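Long-range contact in sugar ABC transporter substrate-binding protein, BlMnBP1 (Bifidobacterium animalis subsp. lactis ATCC 27673, PDB 6I5R), which binds manno-oligosaccharides such as mannobiose and probably delivers them to an ABC transporter for uptake during growth on beta-mannan: residues P240-A252 / I414-I428. Sequence-based numbering, arbitrary orientation.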
loop_
_atom_site.group_PDB
_atom_site.type_symbol
_atom_site.label_atom_id
_atom_site.label_comp_id
_atom_site.label_asym_id
_atom_site.label_seq_id
_atom_site.Cartn_x
_atom_site.Cartn_y
_atom_site.Cartn_z
ATOM N N PRO A 240 14.541 6.030 7.969
ATOM C CA PRO A 240 14.322 6.032 6.514
ATOM C C PRO A 240 15.595 5.900 5.682
ATOM O O PRO A 240 15.574 5.235 4.648
ATOM C CB PRO A 240 13.597 7.363 6.279
ATOM C CG PRO A 240 12.809 7.544 7.557
ATOM C CD PRO A 240 13.724 7.039 8.661
ATOM N N TYR A 241 16.693 6.537 6.096
ATOM C CA TYR A 241 17.951 6.425 5.355
ATOM C C TYR A 241 18.292 4.973 5.043
ATOM O O TYR A 241 18.738 4.650 3.933
ATOM C CB TYR A 241 19.069 7.104 6.168
ATOM C CG TYR A 241 20.457 7.007 5.582
ATOM C CD1 TYR A 241 21.242 5.884 5.822
ATOM C CD2 TYR A 241 20.997 8.032 4.801
ATOM C CE1 TYR A 241 22.510 5.779 5.289
ATOM C CE2 TYR A 241 22.268 7.923 4.252
ATOM C CZ TYR A 241 23.025 6.794 4.522
ATOM O OH TYR A 241 24.301 6.641 4.027
ATOM N N ALA A 242 18.119 4.083 6.016
ATOM C CA ALA A 242 18.543 2.712 5.787
ATOM C C ALA A 242 17.687 2.041 4.732
ATOM O O ALA A 242 18.133 1.081 4.093
ATOM C CB ALA A 242 18.498 1.912 7.085
ATOM N N VAL A 243 16.439 2.484 4.579
ATOM C CA VAL A 243 15.556 1.887 3.589
ATOM C C VAL A 243 15.994 2.281 2.194
ATOM O O VAL A 243 16.189 1.435 1.317
ATOM C CB VAL A 243 14.105 2.317 3.851
ATOM C CG1 VAL A 243 13.171 1.831 2.742
ATOM C CG2 VAL A 243 13.647 1.824 5.199
ATOM N N TYR A 244 16.141 3.579 1.966
ATOM C CA TYR A 244 16.508 4.053 0.641
ATOM C C TYR A 244 17.906 3.618 0.260
ATOM O O TYR A 244 18.157 3.370 -0.917
ATOM C CB TYR A 244 16.402 5.572 0.578
ATOM C CG TYR A 244 14.985 6.073 0.829
ATOM C CD1 TYR A 244 13.941 5.686 0.003
ATOM C CD2 TYR A 244 14.700 6.892 1.894
ATOM C CE1 TYR A 244 12.654 6.127 0.238
ATOM C CE2 TYR A 244 13.421 7.321 2.142
ATOM C CZ TYR A 244 12.409 6.954 1.298
ATOM O OH TYR A 244 11.129 7.426 1.555
ATOM N N LYS A 245 18.816 3.527 1.236
ATOM C CA LYS A 245 20.149 3.010 0.951
ATOM C C LYS A 245 20.104 1.526 0.598
ATOM O O LYS A 245 20.974 1.036 -0.118
ATOM C CB LYS A 245 21.066 3.244 2.151
ATOM C CG LYS A 245 22.485 2.702 1.987
ATOM C CD LYS A 245 23.315 3.128 3.197
ATOM C CE LYS A 245 24.837 3.098 2.901
ATOM N NZ LYS A 245 25.296 1.703 2.650
ATOM N N THR A 246 19.129 0.790 1.114
ATOM C CA THR A 246 18.970 -0.594 0.680
ATOM C C THR A 246 18.759 -0.666 -0.823
ATOM O O THR A 246 19.410 -1.450 -1.524
ATOM C CB THR A 246 17.801 -1.241 1.413
ATOM O OG1 THR A 246 18.114 -1.359 2.811
ATOM C CG2 THR A 246 17.516 -2.617 0.828
ATOM N N LEU A 247 17.832 0.138 -1.340
ATOM C CA LEU A 247 17.608 0.142 -2.781
ATOM C C LEU A 247 18.848 0.640 -3.512
ATOM O O LEU A 247 19.287 0.036 -4.495
ATOM C CB LEU A 247 16.408 1.013 -3.137
ATOM C CG LEU A 247 16.180 1.199 -4.626
ATOM C CD1 LEU A 247 15.869 -0.084 -5.324
ATOM C CD2 LEU A 247 15.013 2.181 -4.809
ATOM N N TYR A 248 19.409 1.760 -3.045
ATOM C CA TYR A 248 20.595 2.330 -3.676
ATOM C C TYR A 248 21.708 1.288 -3.776
ATOM O O TYR A 248 22.286 1.076 -4.841
ATOM C CB TYR A 248 21.094 3.556 -2.890
ATOM C CG TYR A 248 22.271 4.250 -3.542
ATOM C CD1 TYR A 248 23.553 3.727 -3.443
ATOM C CD2 TYR A 248 22.101 5.405 -4.289
ATOM C CE1 TYR A 248 24.615 4.310 -4.071
ATOM C CE2 TYR A 248 23.181 6.030 -4.900
ATOM C CZ TYR A 248 24.441 5.460 -4.793
ATOM O OH TYR A 248 25.536 6.033 -5.395
ATOM N N ASP A 249 22.008 0.631 -2.662
ATOM C CA ASP A 249 23.139 -0.297 -2.643
ATOM C C ASP A 249 22.882 -1.499 -3.528
ATOM O O ASP A 249 23.799 -2.002 -4.185
ATOM C CB ASP A 249 23.410 -0.773 -1.213
ATOM C CG ASP A 249 24.113 0.263 -0.378
ATOM O OD1 ASP A 249 24.585 1.275 -0.944
ATOM O OD2 ASP A 249 24.163 0.064 0.853
ATOM N N ALA A 250 21.657 -2.015 -3.514
ATOM C CA ALA A 250 21.345 -3.179 -4.334
ATOM C C ALA A 250 21.584 -2.887 -5.809
ATOM O O ALA A 250 22.067 -3.751 -6.549
ATOM C CB ALA A 250 19.893 -3.597 -4.109
ATOM N N VAL A 251 21.235 -1.674 -6.259
ATOM C CA VAL A 251 21.473 -1.291 -7.651
ATOM C C VAL A 251 22.959 -1.039 -7.897
ATOM O O VAL A 251 23.524 -1.465 -8.913
ATOM C CB VAL A 251 20.640 -0.045 -8.004
ATOM C CG1 VAL A 251 20.936 0.434 -9.428
ATOM C CG2 VAL A 251 19.144 -0.347 -7.831
ATOM N N ALA A 252 23.597 -0.296 -6.998
ATOM C CA ALA A 252 24.994 0.064 -7.202
ATOM C C ALA A 252 25.891 -1.164 -7.166
ATOM O O ALA A 252 26.893 -1.216 -7.890
ATOM C CB ALA A 252 25.435 1.074 -6.144
ATOM N N ILE A 414 16.680 7.487 -7.393
ATOM C CA ILE A 414 17.647 6.693 -6.642
ATOM C C ILE A 414 18.254 5.624 -7.545
ATOM O O ILE A 414 19.477 5.438 -7.590
ATOM C CB ILE A 414 17.002 6.064 -5.394
ATOM C CG1 ILE A 414 16.566 7.147 -4.413
ATOM C CG2 ILE A 414 18.000 5.126 -4.717
ATOM C CD1 ILE A 414 15.820 6.652 -3.196
ATOM N N VAL A 415 17.403 4.889 -8.254
ATOM C CA VAL A 415 17.883 3.825 -9.136
ATOM C C VAL A 415 18.790 4.404 -10.210
ATOM O O VAL A 415 19.854 3.858 -10.520
ATOM C CB VAL A 415 16.694 3.072 -9.761
ATOM C CG1 VAL A 415 17.164 2.059 -10.832
ATOM C CG2 VAL A 415 15.869 2.386 -8.693
ATOM N N VAL A 416 18.362 5.505 -10.817
ATOM C CA VAL A 416 19.141 6.114 -11.888
ATOM C C VAL A 416 20.496 6.549 -11.353
ATOM O O VAL A 416 21.531 6.318 -11.980
ATOM C CB VAL A 416 18.393 7.317 -12.497
ATOM C CG1 VAL A 416 19.312 8.063 -13.396
ATOM C CG2 VAL A 416 17.165 6.894 -13.257
ATOM N N ASP A 417 20.496 7.231 -10.198
ATOM C CA ASP A 417 21.729 7.807 -9.664
ATOM C C ASP A 417 22.683 6.711 -9.229
ATOM O O ASP A 417 23.902 6.800 -9.458
ATOM C CB ASP A 417 21.422 8.759 -8.488
ATOM C CG ASP A 417 20.739 10.025 -8.922
ATOM O OD1 ASP A 417 20.464 10.149 -10.123
ATOM O OD2 ASP A 417 20.436 10.879 -8.067
ATOM N N ALA A 418 22.138 5.638 -8.651
ATOM C CA ALA A 418 22.969 4.544 -8.188
ATOM C C ALA A 418 23.553 3.773 -9.363
ATOM O O ALA A 418 24.722 3.374 -9.321
ATOM C CB ALA A 418 22.152 3.636 -7.272
ATOM N N ALA A 419 22.771 3.599 -10.435
ATOM C CA ALA A 419 23.251 2.851 -11.593
ATOM C C ALA A 419 24.287 3.635 -12.383
ATOM O O ALA A 419 25.218 3.041 -12.946
ATOM C CB ALA A 419 22.092 2.490 -12.498
ATOM N N ASN A 420 24.143 4.958 -12.466
ATOM C CA ASN A 420 25.097 5.759 -13.229
ATOM C C ASN A 420 26.155 6.427 -12.359
ATOM O O ASN A 420 27.003 7.154 -12.890
ATOM C CB ASN A 420 24.354 6.821 -14.075
ATOM C CG ASN A 420 23.485 6.192 -15.170
ATOM O OD1 ASN A 420 23.956 5.842 -16.282
ATOM N ND2 ASN A 420 22.203 6.048 -14.865
ATOM N N ARG A 421 26.127 6.195 -11.047
ATOM C CA ARG A 421 27.131 6.715 -10.109
ATOM C C ARG A 421 27.214 8.243 -10.155
ATOM O O ARG A 421 28.287 8.832 -10.018
ATOM C CB ARG A 421 28.511 6.083 -10.368
ATOM C CG ARG A 421 28.559 4.551 -10.224
ATOM C CD ARG A 421 29.912 3.897 -10.597
ATOM N NE ARG A 421 29.926 3.451 -11.988
ATOM C CZ ARG A 421 29.603 2.226 -12.412
ATOM N NH1 ARG A 421 29.254 1.244 -11.569
ATOM N NH2 ARG A 421 29.650 1.984 -13.705
ATOM N N THR A 422 26.077 8.899 -10.343
ATOM C CA THR A 422 26.076 10.356 -10.410
ATOM C C THR A 422 26.106 10.979 -9.024
ATOM O O THR A 422 26.624 12.086 -8.851
ATOM C CB THR A 422 24.854 10.851 -11.186
ATOM O OG1 THR A 422 23.661 10.442 -10.523
ATOM C CG2 THR A 422 24.870 10.307 -12.581
ATOM N N ARG A 423 25.554 10.281 -8.039
ATOM C CA ARG A 423 25.375 10.798 -6.695
ATOM C C ARG A 423 25.438 9.634 -5.732
ATOM O O ARG A 423 25.025 8.527 -6.080
ATOM C CB ARG A 423 24.022 11.478 -6.469
ATOM C CG ARG A 423 23.866 12.837 -7.083
ATOM C CD ARG A 423 22.743 13.622 -6.414
ATOM N NE ARG A 423 21.404 13.160 -6.777
ATOM C CZ ARG A 423 20.302 13.724 -6.298
ATOM N NH1 ARG A 423 20.408 14.729 -5.451
ATOM N NH2 ARG A 423 19.105 13.281 -6.650
ATOM N N THR A 424 25.891 9.906 -4.512
ATOM C CA THR A 424 25.816 8.944 -3.417
ATOM C C THR A 424 24.437 8.996 -2.756
ATOM O O THR A 424 23.681 9.957 -2.918
ATOM C CB THR A 424 26.862 9.228 -2.342
ATOM O OG1 THR A 424 26.557 10.477 -1.707
ATOM C CG2 THR A 424 28.273 9.238 -2.941
ATOM N N ILE A 425 24.116 7.963 -1.971
ATOM C CA ILE A 425 22.832 8.016 -1.279
ATOM C C ILE A 425 22.809 9.202 -0.325
ATOM O O ILE A 425 21.762 9.833 -0.128
ATOM C CB ILE A 425 22.528 6.690 -0.558
ATOM C CG1 ILE A 425 21.091 6.698 -0.021
ATOM C CG2 ILE A 425 23.480 6.461 0.622
ATOM C CD1 ILE A 425 20.009 6.856 -1.083
ATOM N N ASP A 426 23.963 9.551 0.252
ATOM C CA ASP A 426 24.008 10.681 1.167
ATOM C C ASP A 426 23.558 11.948 0.464
ATOM O O ASP A 426 22.811 12.764 1.019
ATOM C CB ASP A 426 25.425 10.899 1.695
ATOM C CG ASP A 426 25.824 9.907 2.754
ATOM O OD1 ASP A 426 24.964 9.189 3.267
ATOM O OD2 ASP A 426 27.044 9.885 3.082
ATOM N N GLN A 427 24.068 12.152 -0.750
ATOM C CA GLN A 427 23.767 13.348 -1.506
ATOM C C GLN A 427 22.300 13.397 -1.888
ATOM O O GLN A 427 21.682 14.464 -1.848
ATOM C CB GLN A 427 24.647 13.390 -2.740
ATOM C CG GLN A 427 26.101 13.636 -2.438
ATOM C CD GLN A 427 26.934 13.621 -3.710
ATOM O OE1 GLN A 427 27.050 12.608 -4.383
ATOM N NE2 GLN A 427 27.435 14.784 -4.090
ATOM N N ILE A 428 21.729 12.257 -2.265
ATOM C CA ILE A 428 20.307 12.225 -2.578
ATOM C C ILE A 428 19.495 12.545 -1.335
ATOM O O ILE A 428 18.566 13.356 -1.380
ATOM C CB ILE A 428 19.908 10.862 -3.173
ATOM C CG1 ILE A 428 20.654 10.575 -4.460
ATOM C CG2 ILE A 428 18.415 10.853 -3.444
ATOM C CD1 ILE A 428 20.609 9.095 -4.891
HETATM O O HOH W 1 26.604 4.428 -7.639
HETATM O O HOH W 2 28.122 1.187 -9.442
#
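Tyr248 is the main knob of helix 240-252, pushed into a hole lined by Ile414, Ala418, Ile425 and Ile428 where helix 409-420 turns into helix 425-443. With CG anti to the backbone N (chi1 -176°), its ring stands out from the helix into the corner. Ala418 CB lies over one face, 3.5 Å from the ring centroid, and Ile425 CB lies over the opposite face at 4.1 Å; Ile414 CG2 and Ile428 CD1 fill in at the edge. At the ring's outer end, Tyr248 OH donates to Arg423 O (2.6 Å) and accepts a hydrogen bond from a water that also donates to Ala418 O.

Beside this knob, helices 240-252 and 414-420 run 8.1 Å apart at 38°, close enough for Val251 to fit against Ala418 and Ala419 while Leu247 CD2 meets Val415 CG2 at 4.0 Å. Ile425, in turn, is the bump of the other side: its CG1 rests on Lys245 CA (3.9 Å) and its CG2 faces the Tyr241 hydroxyl, which donates to Asp426 OD1 (2.7 Å).

Arg423 NE and NH2 meet Asp417 OD2 side-on, close to the guanidinium plane, and the same group pairs with Asp413 and Glu431, linking helix 409-420 to helix 425-443, while Thr424 and Gln427 form a capping box. The contact thus joins helix 239-252 to both, and none of its residues lines the sugar pocket. Apolar surfaces make most of the fit; the hydroxyls of Tyr241 and Tyr248 add directed hydrogen bonds that fix how they are seated.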